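Local structure of 30kLP (Treponema pallidum, 3K8G) at residues A[19-30]-A[156-167]; A[32-41]-A[245-256]. The protein alters membrane permeability at acidic pH, makes lipid vesicles leakier in its non-lipidated form, and might take part in ligand transport. One frame throughout, in Å; residues are numbered along the deposited sequence.

Contact 1: A[19-30]-A[156-167]; sequences ADVYLYFPVAGN and EGTSQTVALYIK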
loop_
_atom_site.group_PDB
_atom_site.type_symbol
_atom_site.label_atom_id
_atom_site.label_comp_id
_atom_site.label_asym_id
_atom_site.label_seq_id
_atom_site.Cartn_x
_atom_site.Cartn_y
_atom_site.Cartn_z
ATOM N N ALA A 19 8.091 6.725 5.341
ATOM C CA ALA A 19 7.980 5.375 4.803
ATOM C C ALA A 19 8.785 5.273 3.458
ATOM O O ALA A 19 8.954 6.268 2.742
ATOM C CB ALA A 19 6.457 4.999 4.561
ATOM N N ASP A 20 9.210 4.080 3.103
ATOM C CA ASP A 20 9.818 3.854 1.784
ATOM C C ASP A 20 8.793 3.726 0.656
ATOM O O ASP A 20 9.104 4.052 -0.507
ATOM C CB ASP A 20 10.655 2.610 1.869
ATOM C CG ASP A 20 11.759 2.766 2.876
ATOM O OD1 ASP A 20 12.766 3.333 2.479
ATOM O OD2 ASP A 20 11.599 2.416 4.069
ATOM N N VAL A 21 7.596 3.202 0.980
ATOM C CA VAL A 21 6.494 3.050 -0.018
ATOM C C VAL A 21 5.176 3.455 0.631
ATOM O O VAL A 21 4.936 3.068 1.778
ATOM C CB VAL A 21 6.326 1.583 -0.521
ATOM C CG1 VAL A 21 5.173 1.461 -1.536
ATOM C CG2 VAL A 21 7.647 1.048 -1.125
ATOM N N TYR A 22 4.371 4.277 -0.069
ATOM C CA TYR A 22 3.023 4.573 0.381
ATOM C C TYR A 22 2.088 3.906 -0.610
ATOM O O TYR A 22 2.391 3.874 -1.812
ATOM C CB TYR A 22 2.751 6.097 0.431
ATOM C CG TYR A 22 3.416 6.707 1.645
ATOM C CD1 TYR A 22 2.801 6.648 2.917
ATOM C CD2 TYR A 22 4.679 7.306 1.526
ATOM C CE1 TYR A 22 3.448 7.211 4.056
ATOM C CE2 TYR A 22 5.347 7.850 2.689
ATOM C CZ TYR A 22 4.712 7.798 3.908
ATOM O OH TYR A 22 5.379 8.272 5.006
ATOM N N LEU A 23 0.956 3.395 -0.104
ATOM C CA LEU A 23 0.014 2.642 -0.932
ATOM C C LEU A 23 -1.411 3.085 -0.643
ATOM O O LEU A 23 -1.761 3.421 0.482
ATOM C CB LEU A 23 0.110 1.129 -0.648
ATOM C CG LEU A 23 1.497 0.481 -0.708
ATOM C CD1 LEU A 23 2.205 0.604 0.691
ATOM C CD2 LEU A 23 1.361 -1.015 -1.116
ATOM N N TYR A 24 -2.242 3.111 -1.674
ATOM C CA TYR A 24 -3.646 3.318 -1.452
ATOM C C TYR A 24 -4.430 2.352 -2.366
ATOM O O TYR A 24 -4.213 2.331 -3.581
ATOM C CB TYR A 24 -3.995 4.785 -1.760
ATOM C CG TYR A 24 -5.474 5.005 -1.856
ATOM C CD1 TYR A 24 -6.265 5.074 -0.721
ATOM C CD2 TYR A 24 -6.084 5.142 -3.107
ATOM C CE1 TYR A 24 -7.680 5.271 -0.832
ATOM C CE2 TYR A 24 -7.488 5.326 -3.237
ATOM C CZ TYR A 24 -8.258 5.410 -2.102
ATOM O OH TYR A 24 -9.616 5.607 -2.259
ATOM N N PHE A 25 -5.332 1.564 -1.772
ATOM C CA PHE A 25 -6.168 0.619 -2.535
ATOM C C PHE A 25 -7.654 0.889 -2.242
ATOM O O PHE A 25 -8.100 0.593 -1.142
ATOM C CB PHE A 25 -5.940 -0.811 -2.043
ATOM C CG PHE A 25 -4.536 -1.346 -2.238
ATOM C CD1 PHE A 25 -4.244 -2.195 -3.300
ATOM C CD2 PHE A 25 -3.543 -1.088 -1.304
ATOM C CE1 PHE A 25 -2.970 -2.724 -3.478
ATOM C CE2 PHE A 25 -2.260 -1.612 -1.473
ATOM C CZ PHE A 25 -1.972 -2.423 -2.552
ATOM N N PRO A 26 -8.422 1.397 -3.223
ATOM C CA PRO A 26 -9.881 1.269 -3.086
ATOM C C PRO A 26 -10.231 -0.223 -3.120
ATOM O O PRO A 26 -9.746 -0.931 -3.979
ATOM C CB PRO A 26 -10.439 2.006 -4.319
ATOM C CG PRO A 26 -9.249 2.473 -5.141
ATOM C CD PRO A 26 -7.987 1.967 -4.515
ATOM N N VAL A 27 -11.006 -0.723 -2.167
ATOM C CA VAL A 27 -11.265 -2.175 -2.145
ATOM C C VAL A 27 -12.139 -2.612 -3.340
ATOM O O VAL A 27 -11.857 -3.627 -3.950
ATOM C CB VAL A 27 -11.837 -2.645 -0.798
ATOM C CG1 VAL A 27 -12.210 -4.138 -0.823
ATOM C CG2 VAL A 27 -10.794 -2.356 0.327
ATOM N N ALA A 28 -13.170 -1.835 -3.667
ATOM C CA ALA A 28 -14.053 -2.154 -4.837
ATOM C C ALA A 28 -13.277 -2.149 -6.153
ATOM O O ALA A 28 -12.597 -1.164 -6.497
ATOM C CB ALA A 28 -15.237 -1.212 -4.902
ATOM N N GLY A 29 -13.347 -3.276 -6.864
ATOM C CA GLY A 29 -12.624 -3.461 -8.125
ATOM C C GLY A 29 -11.233 -4.053 -7.968
ATOM O O GLY A 29 -10.601 -4.460 -8.967
ATOM N N ASN A 30 -10.758 -4.122 -6.722
ATOM C CA ASN A 30 -9.427 -4.653 -6.432
ATOM C C ASN A 30 -9.370 -5.838 -5.483
ATOM O O ASN A 30 -8.314 -6.145 -4.903
ATOM C CB ASN A 30 -8.508 -3.528 -5.943
ATOM C CG ASN A 30 -8.408 -2.405 -6.941
ATOM O OD1 ASN A 30 -7.933 -2.605 -8.034
ATOM N ND2 ASN A 30 -8.882 -1.228 -6.577
ATOM N N GLU A 156 -12.688 7.813 -3.001
ATOM C CA GLU A 156 -13.392 6.532 -2.811
ATOM C C GLU A 156 -14.851 6.654 -3.224
ATOM O O GLU A 156 -15.578 7.515 -2.736
ATOM C CB GLU A 156 -13.207 5.928 -1.399
ATOM C CG GLU A 156 -13.685 6.792 -0.218
ATOM C CD GLU A 156 -13.255 6.237 1.141
ATOM O OE1 GLU A 156 -12.322 6.809 1.756
ATOM O OE2 GLU A 156 -13.849 5.234 1.601
ATOM N N GLY A 157 -15.251 5.811 -4.166
ATOM C CA GLY A 157 -16.587 5.864 -4.728
ATOM C C GLY A 157 -16.525 6.263 -6.183
ATOM O O GLY A 157 -17.263 5.719 -7.003
ATOM N N THR A 158 -15.636 7.201 -6.520
ATOM C CA THR A 158 -15.547 7.684 -7.899
ATOM C C THR A 158 -14.435 7.005 -8.696
ATOM O O THR A 158 -14.516 6.928 -9.928
ATOM C CB THR A 158 -15.424 9.229 -7.989
ATOM O OG1 THR A 158 -14.197 9.655 -7.383
ATOM C CG2 THR A 158 -16.601 9.911 -7.294
ATOM N N SER A 159 -13.408 6.500 -8.005
ATOM C CA SER A 159 -12.296 5.833 -8.687
ATOM C C SER A 159 -11.921 4.503 -8.011
ATOM O O SER A 159 -12.071 4.338 -6.781
ATOM C CB SER A 159 -11.088 6.779 -8.778
ATOM O OG SER A 159 -9.984 6.180 -9.450
ATOM N N GLN A 160 -11.436 3.564 -8.825
ATOM C CA GLN A 160 -10.915 2.277 -8.339
ATOM C C GLN A 160 -9.406 2.132 -8.618
ATOM O O GLN A 160 -8.852 1.038 -8.595
ATOM C CB GLN A 160 -11.701 1.131 -8.973
ATOM C CG GLN A 160 -13.236 1.367 -8.814
ATOM C CD GLN A 160 -14.058 0.140 -9.104
ATOM O OE1 GLN A 160 -13.661 -0.705 -9.908
ATOM N NE2 GLN A 160 -15.215 0.036 -8.452
ATOM N N THR A 161 -8.758 3.264 -8.864
ATOM C CA THR A 161 -7.312 3.312 -9.122
ATOM C C THR A 161 -6.532 3.033 -7.832
ATOM O O THR A 161 -6.770 3.664 -6.810
ATOM C CB THR A 161 -6.922 4.667 -9.718
ATOM O OG1 THR A 161 -7.601 4.835 -10.969
ATOM C CG2 THR A 161 -5.423 4.755 -9.999
ATOM N N VAL A 162 -5.596 2.099 -7.930
ATOM C CA VAL A 162 -4.610 1.771 -6.902
ATOM C C VAL A 162 -3.425 2.741 -7.098
ATOM O O VAL A 162 -2.986 2.953 -8.228
ATOM C CB VAL A 162 -4.128 0.309 -7.064
ATOM C CG1 VAL A 162 -2.961 -0.049 -6.067
ATOM C CG2 VAL A 162 -5.293 -0.664 -6.890
ATOM N N ALA A 163 -2.949 3.357 -6.011
ATOM C CA ALA A 163 -1.843 4.344 -6.114
ATOM C C ALA A 163 -0.635 3.899 -5.286
ATOM O O ALA A 163 -0.794 3.462 -4.147
ATOM C CB ALA A 163 -2.346 5.757 -5.655
ATOM N N LEU A 164 0.581 4.022 -5.838
ATOM C CA LEU A 164 1.757 3.758 -5.037
ATOM C C LEU A 164 2.703 4.929 -5.188
ATOM O O LEU A 164 2.808 5.506 -6.275
ATOM C CB LEU A 164 2.479 2.471 -5.459
ATOM C CG LEU A 164 1.893 1.158 -4.883
ATOM C CD1 LEU A 164 0.846 0.634 -5.822
ATOM C CD2 LEU A 164 3.014 0.139 -4.703
ATOM N N TYR A 165 3.351 5.292 -4.090
ATOM C CA TYR A 165 4.430 6.256 -4.174
ATOM C C TYR A 165 5.688 5.616 -3.602
ATOM O O TYR A 165 5.699 5.193 -2.430
ATOM C CB TYR A 165 4.072 7.514 -3.388
ATOM C CG TYR A 165 5.199 8.550 -3.439
ATOM C CD1 TYR A 165 5.652 9.013 -4.663
ATOM C CD2 TYR A 165 5.783 9.077 -2.266
ATOM C CE1 TYR A 165 6.663 9.959 -4.749
ATOM C CE2 TYR A 165 6.793 10.056 -2.365
ATOM C CZ TYR A 165 7.213 10.478 -3.627
ATOM O OH TYR A 165 8.218 11.424 -3.812
ATOM N N ILE A 166 6.756 5.563 -4.396
ATOM C CA ILE A 166 7.898 4.690 -4.027
ATOM C C ILE A 166 9.137 5.566 -4.060
ATOM O O ILE A 166 9.468 6.092 -5.125
ATOM C CB ILE A 166 8.010 3.525 -5.039
ATOM C CG1 ILE A 166 6.704 2.707 -5.038
ATOM C CG2 ILE A 166 9.313 2.645 -4.791
ATOM C CD1 ILE A 166 6.188 2.386 -6.468
ATOM N N LYS A 167 9.787 5.755 -2.904
ATOM C CA LYS A 167 10.939 6.645 -2.836
ATOM C C LYS A 167 12.089 6.107 -3.684
ATOM O O LYS A 167 12.746 6.879 -4.367
ATOM C CB LYS A 167 11.370 6.901 -1.369
ATOM C CG LYS A 167 10.213 7.500 -0.527
ATOM C CD LYS A 167 10.648 8.235 0.747
ATOM C CE LYS A 167 9.433 8.994 1.382
ATOM N NZ LYS A 167 9.415 9.042 2.908
HETATM O O HOH W 1 -10.474 5.980 -4.700
HETATM O O HOH W 2 -8.900 -1.105 -10.141
#
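Tyr22 and Tyr24 pair with Tyr165 and Ala163 through two pairs of backbone hydrogen bonds, the tight centre of an antiparallel contact between strands 21-26 and 162-166. Tyr165 N reaches Tyr22 O at 2.8 Å, and the return bond from Tyr22 N is nearly as short. Val21 and Leu23 face Ile166 and Leu164 as non-hydrogen-bonded pairs; on their face of the sheet CD2 of Leu164 sits 4.1 Å from both Val21 CG1 and Leu23 CD2. Farther along, Val162 divides its branches: CG1 meets Phe25 CE1 at 3.7 Å, while CG2, beside the backbone N, lies against the amide of Asn30. That buried amide is held flat by two nearly straight bonds from ND2, to Pro26 O and across to Gln160 O (3.0 Å), both acceptors in the amide plane. Water 2 bridges Asn30 OD1 and Gln160 O, and Tyr200 also bonds OD1. On the other face, Tyr24 turns its ring towards Glu156 and Thr161 (CG anti to the backbone N, chi1 167°), where water 1, at the ring edge and in plane, lies 2.6 Å from Tyr24 OH.

The solvent side is looser. The exposed Gln160 lays its extended side chain along the turn at Ala28 and Gly29, with OE1 3.4 Å from Gly29 CA. At the other end of the contact the exposed Lys167 passes the edge of the Tyr22 ring and donates from NZ to Ala19 O at 2.8 Å. A classic beta bulge sets Asp20 and Val21 together opposite Phe61 of strand 54-62. Flanked by that strand and by 189-196, the two strands are central members of the antiparallel half-barrel of this lipoprotein.

Contact 2: A[32-41]-A[245-256]; sequences NLISRIIENH and AERLASVISSLY
Ala249 is the apolar heart of this helix pair, its methyl a knob in a hole formed by Leu33, Arg36, Ile37 and Asn40. Arg36 CB comes within 3.6 Å of Ala249 CB, and Ile37 CG1 touches both CA and CB of Ala249. Leu33, with CG anti to the backbone N (chi1 174°), forks over the buried side: CD1 lies by Ala245 O and Ala249, and CD2 meets Leu248 CD2 at 3.9 Å, the two leucines crossing at about a right angle. Ile37 CD1 continues the apolar seam to Ile252 CD1.

Direct hydrogen bonds gather towards the C-terminal ends. Asn40 ND2 donates to Ser253 OG at 2.7 Å, exactly in the amide plane, and Ser253 OG passes its own proton to Ala249 O, so the hydroxyl links the neighbouring helix to its own backbone. His41 NE2 bonds Ser253 O at 3.2 Å with a bent N-H (143°); the same carbonyl also receives Tyr256 N. Water 3 reaches back from Asn40 ND2 to Glu246 O in the first turn.

Aromatic contact adds to this: Tyr256 turns its edge to the His41 face in an offset edge-to-face pair, centroids 5.7 Å apart, and both rings meet Phe122.

Charge plays a lesser part towards solvent. The Arg36 guanidinium lies with one face over Glu246 CB; Glu246 OE1 stands 4.1 Å from Arg36 NH1, well off the guanidinium plane, so no salt bridge forms. Asn32 OD1 accepts from NE at the edge.

The helices cross at -45°, with axes 8.7 Å apart. This knob-in-hole packing joins helices 31-41 and 245-253, both assigned as amphipathic, which with helix 45-52 move away from helices 169-176 and 215-225 when the large hydrophobic cavity opens.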
loop_
_atom_site.group_PDB
_atom_site.type_symbol
_atom_site.label_atom_id
_atom_site.label_comp_id
_atom_site.label_asym_id
_atom_site.label_seq_id
_atom_site.Cartn_x
_atom_site.Cartn_y
_atom_site.Cartn_z
ATOM N N ASN A 32 -9.484 -9.227 -5.813
ATOM C CA ASN A 32 -8.568 -10.331 -6.097
ATOM C C ASN A 32 -7.123 -9.952 -5.758
ATOM O O ASN A 32 -6.407 -10.701 -5.089
ATOM C CB ASN A 32 -8.661 -10.755 -7.566
ATOM C CG ASN A 32 -7.615 -11.824 -7.949
ATOM O OD1 ASN A 32 -6.726 -11.582 -8.786
ATOM N ND2 ASN A 32 -7.721 -13.008 -7.340
ATOM N N LEU A 33 -6.694 -8.788 -6.234
ATOM C CA LEU A 33 -5.340 -8.321 -5.933
ATOM C C LEU A 33 -5.056 -8.295 -4.416
ATOM O O LEU A 33 -4.037 -8.800 -3.954
ATOM C CB LEU A 33 -5.110 -6.926 -6.522
ATOM C CG LEU A 33 -3.770 -6.297 -6.129
ATOM C CD1 LEU A 33 -2.682 -7.085 -6.835
ATOM C CD2 LEU A 33 -3.727 -4.814 -6.509
ATOM N N ILE A 34 -5.960 -7.695 -3.654
ATOM C CA ILE A 34 -5.752 -7.557 -2.205
ATOM C C ILE A 34 -5.751 -8.945 -1.552
ATOM O O ILE A 34 -4.931 -9.221 -0.685
ATOM C CB ILE A 34 -6.812 -6.648 -1.555
ATOM C CG1 ILE A 34 -6.675 -5.215 -2.075
ATOM C CG2 ILE A 34 -6.653 -6.662 -0.022
ATOM C CD1 ILE A 34 -7.942 -4.375 -1.944
ATOM N N SER A 35 -6.670 -9.815 -1.981
ATOM C CA SER A 35 -6.691 -11.188 -1.488
ATOM C C SER A 35 -5.355 -11.867 -1.694
ATOM O O SER A 35 -4.848 -12.489 -0.771
ATOM C CB SER A 35 -7.809 -12.008 -2.150
ATOM O OG SER A 35 -9.056 -11.634 -1.588
ATOM N N ARG A 36 -4.789 -11.752 -2.898
ATOM C CA ARG A 36 -3.505 -12.387 -3.212
ATOM C C ARG A 36 -2.360 -11.849 -2.361
ATOM O O ARG A 36 -1.502 -12.611 -1.901
ATOM C CB ARG A 36 -3.137 -12.189 -4.680
ATOM C CG ARG A 36 -3.985 -12.957 -5.651
ATOM C CD ARG A 36 -3.537 -12.658 -7.087
ATOM N NE ARG A 36 -4.226 -13.532 -8.039
ATOM C CZ ARG A 36 -3.784 -14.727 -8.426
ATOM N NH1 ARG A 36 -2.635 -15.206 -7.960
ATOM N NH2 ARG A 36 -4.496 -15.442 -9.291
ATOM N N ILE A 37 -2.320 -10.536 -2.170
ATOM C CA ILE A 37 -1.281 -9.967 -1.310
ATOM C C ILE A 37 -1.400 -10.514 0.103
ATOM O O ILE A 37 -0.411 -10.960 0.682
ATOM C CB ILE A 37 -1.325 -8.433 -1.297
ATOM C CG1 ILE A 37 -1.006 -7.895 -2.686
ATOM C CG2 ILE A 37 -0.323 -7.864 -0.245
ATOM C CD1 ILE A 37 -1.393 -6.452 -2.872
ATOM N N ILE A 38 -2.619 -10.520 0.639
ATOM C CA ILE A 38 -2.835 -11.034 1.993
ATOM C C ILE A 38 -2.371 -12.486 2.116
ATOM O O ILE A 38 -1.627 -12.827 3.046
ATOM C CB ILE A 38 -4.297 -10.885 2.421
ATOM C CG1 ILE A 38 -4.607 -9.410 2.689
ATOM C CG2 ILE A 38 -4.642 -11.815 3.633
ATOM C CD1 ILE A 38 -6.074 -9.156 2.921
ATOM N N GLU A 39 -2.789 -13.318 1.155
ATOM C CA GLU A 39 -2.384 -14.718 1.078
ATOM C C GLU A 39 -0.879 -14.931 1.129
ATOM O O GLU A 39 -0.418 -15.844 1.811
ATOM C CB GLU A 39 -2.902 -15.364 -0.211
ATOM C CG GLU A 39 -4.377 -15.605 -0.246
ATOM C CD GLU A 39 -4.788 -16.253 -1.538
ATOM O OE1 GLU A 39 -4.314 -17.381 -1.787
ATOM O OE2 GLU A 39 -5.562 -15.633 -2.302
ATOM N N ASN A 40 -0.131 -14.108 0.388
ATOM C CA ASN A 40 1.332 -14.176 0.360
ATOM C C ASN A 40 1.980 -13.941 1.738
ATOM O O ASN A 40 3.143 -14.303 1.942
ATOM C CB ASN A 40 1.899 -13.141 -0.621
ATOM C CG ASN A 40 1.586 -13.451 -2.098
ATOM O OD1 ASN A 40 1.177 -14.557 -2.457
ATOM N ND2 ASN A 40 1.815 -12.459 -2.962
ATOM N N HIS A 41 1.233 -13.343 2.672
ATOM C CA HIS A 41 1.784 -12.968 3.987
ATOM C C HIS A 41 1.191 -13.682 5.210
ATOM O O HIS A 41 1.685 -13.500 6.328
ATOM C CB HIS A 41 1.707 -11.450 4.202
ATOM C CG HIS A 41 2.668 -10.669 3.362
ATOM N ND1 HIS A 41 2.286 -9.563 2.634
ATOM C CD2 HIS A 41 3.988 -10.840 3.120
ATOM C CE1 HIS A 41 3.333 -9.075 1.995
ATOM N NE2 HIS A 41 4.377 -9.835 2.268
ATOM N N ALA A 245 -2.420 -9.401 -12.346
ATOM C CA ALA A 245 -2.745 -9.210 -10.942
ATOM C C ALA A 245 -1.873 -10.108 -10.076
ATOM O O ALA A 245 -1.426 -9.701 -9.011
ATOM C CB ALA A 245 -4.222 -9.496 -10.684
ATOM N N GLU A 246 -1.638 -11.338 -10.531
ATOM C CA GLU A 246 -0.738 -12.234 -9.796
ATOM C C GLU A 246 0.700 -11.689 -9.672
ATOM O O GLU A 246 1.305 -11.794 -8.607
ATOM C CB GLU A 246 -0.735 -13.657 -10.380
ATOM C CG GLU A 246 0.664 -14.262 -10.451
ATOM C CD GLU A 246 0.750 -15.650 -9.866
ATOM O OE1 GLU A 246 0.243 -16.601 -10.506
ATOM O OE2 GLU A 246 1.346 -15.783 -8.769
ATOM N N ARG A 247 1.257 -11.126 -10.739
ATOM C CA ARG A 247 2.629 -10.629 -10.638
ATOM C C ARG A 247 2.669 -9.330 -9.845
ATOM O O ARG A 247 3.615 -9.098 -9.093
ATOM C CB ARG A 247 3.320 -10.457 -11.991
ATOM C CG ARG A 247 4.777 -10.959 -11.931
ATOM C CD ARG A 247 5.584 -10.730 -13.197
ATOM N NE ARG A 247 6.479 -9.609 -12.972
ATOM C CZ ARG A 247 6.436 -8.463 -13.636
ATOM N NH1 ARG A 247 7.288 -7.517 -13.322
ATOM N NH2 ARG A 247 5.562 -8.271 -14.615
ATOM N N LEU A 248 1.642 -8.490 -10.004
ATOM C CA LEU A 248 1.537 -7.264 -9.223
ATOM C C LEU A 248 1.528 -7.567 -7.723
ATOM O O LEU A 248 2.235 -6.925 -6.954
ATOM C CB LEU A 248 0.310 -6.441 -9.632
ATOM C CG LEU A 248 0.038 -5.119 -8.883
ATOM C CD1 LEU A 248 1.244 -4.189 -8.943
ATOM C CD2 LEU A 248 -1.245 -4.421 -9.444
ATOM N N ALA A 249 0.747 -8.572 -7.333
ATOM C CA ALA A 249 0.648 -8.990 -5.928
ATOM C C ALA A 249 1.988 -9.439 -5.339
ATOM O O ALA A 249 2.328 -9.081 -4.195
ATOM C CB ALA A 249 -0.409 -10.101 -5.774
ATOM N N SER A 250 2.719 -10.221 -6.133
ATOM C CA SER A 250 4.066 -10.702 -5.818
ATOM C C SER A 250 5.082 -9.543 -5.692
ATOM O O SER A 250 5.834 -9.475 -4.722
ATOM C CB SER A 250 4.497 -11.700 -6.901
ATOM O OG SER A 250 5.890 -11.951 -6.850
ATOM N N VAL A 251 5.087 -8.638 -6.669
ATOM C CA VAL A 251 5.908 -7.404 -6.600
ATOM C C VAL A 251 5.693 -6.642 -5.276
ATOM O O VAL A 251 6.651 -6.247 -4.587
ATOM C CB VAL A 251 5.649 -6.474 -7.840
ATOM C CG1 VAL A 251 6.249 -5.084 -7.631
ATOM C CG2 VAL A 251 6.210 -7.111 -9.120
ATOM N N ILE A 252 4.436 -6.438 -4.900
ATOM C CA ILE A 252 4.143 -5.750 -3.647
ATOM C C ILE A 252 4.544 -6.545 -2.384
ATOM O O ILE A 252 5.067 -5.982 -1.412
ATOM C CB ILE A 252 2.645 -5.351 -3.596
ATOM C CG1 ILE A 252 2.375 -4.299 -4.691
ATOM C CG2 ILE A 252 2.275 -4.866 -2.209
ATOM C CD1 ILE A 252 0.920 -3.907 -4.871
ATOM N N SER A 253 4.274 -7.849 -2.409
ATOM C CA SER A 253 4.586 -8.763 -1.322
ATOM C C SER A 253 6.077 -8.816 -1.081
ATOM O O SER A 253 6.520 -8.879 0.062
ATOM C CB SER A 253 4.118 -10.178 -1.698
ATOM O OG SER A 253 2.716 -10.255 -1.626
ATOM N N SER A 254 6.845 -8.759 -2.162
ATOM C CA SER A 254 8.295 -8.904 -2.101
ATOM C C SER A 254 9.012 -7.752 -1.375
ATOM O O SER A 254 10.219 -7.835 -1.161
ATOM C CB SER A 254 8.878 -9.068 -3.500
ATOM O OG SER A 254 8.872 -7.822 -4.174
ATOM N N LEU A 255 8.288 -6.679 -1.032
ATOM C CA LEU A 255 8.846 -5.601 -0.195
ATOM C C LEU A 255 9.251 -6.157 1.171
ATOM O O LEU A 255 10.277 -5.769 1.746
ATOM C CB LEU A 255 7.808 -4.467 -0.015
ATOM C CG LEU A 255 7.534 -3.562 -1.230
ATOM C CD1 LEU A 255 6.325 -2.617 -1.033
ATOM C CD2 LEU A 255 8.817 -2.750 -1.578
ATOM N N TYR A 256 8.409 -7.053 1.692
ATOM C CA TYR A 256 8.616 -7.690 2.975
ATOM C C TYR A 256 9.316 -9.037 2.760
ATOM O O TYR A 256 8.906 -9.814 1.904
ATOM C CB TYR A 256 7.276 -7.921 3.685
ATOM C CG TYR A 256 7.441 -8.572 5.047
ATOM C CD1 TYR A 256 7.869 -7.833 6.129
ATOM C CD2 TYR A 256 7.198 -9.938 5.237
ATOM C CE1 TYR A 256 8.041 -8.410 7.373
ATOM C CE2 TYR A 256 7.358 -10.530 6.498
ATOM C CZ TYR A 256 7.776 -9.747 7.562
ATOM O OH TYR A 256 7.962 -10.286 8.823
HETATM O O HOH W 3 1.523 -13.431 -6.038
#

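From the N terminus, the chain runs through strand 21-26 and, by a tight turn, into helix 31-41, supplying the first partners of contacts 1 and 2 in succession. Contact 1 closes when segment 156-167 returns, 125 residues after segment 19-30 ends; contact 2 closes later, at segment 245-256 near the C terminus, after 203. Since the segments alternate, the two loops cross and neither nests in the other. Their centres are about 14 Å apart, yet they touch: Phe25 of strand 21-26 packs on Leu33 and Ile252, and Val21 meets Leu255. Together they tie the middle of the antiparallel half-barrel to the amphipathic helices lying over its Val21 and Phe25 face.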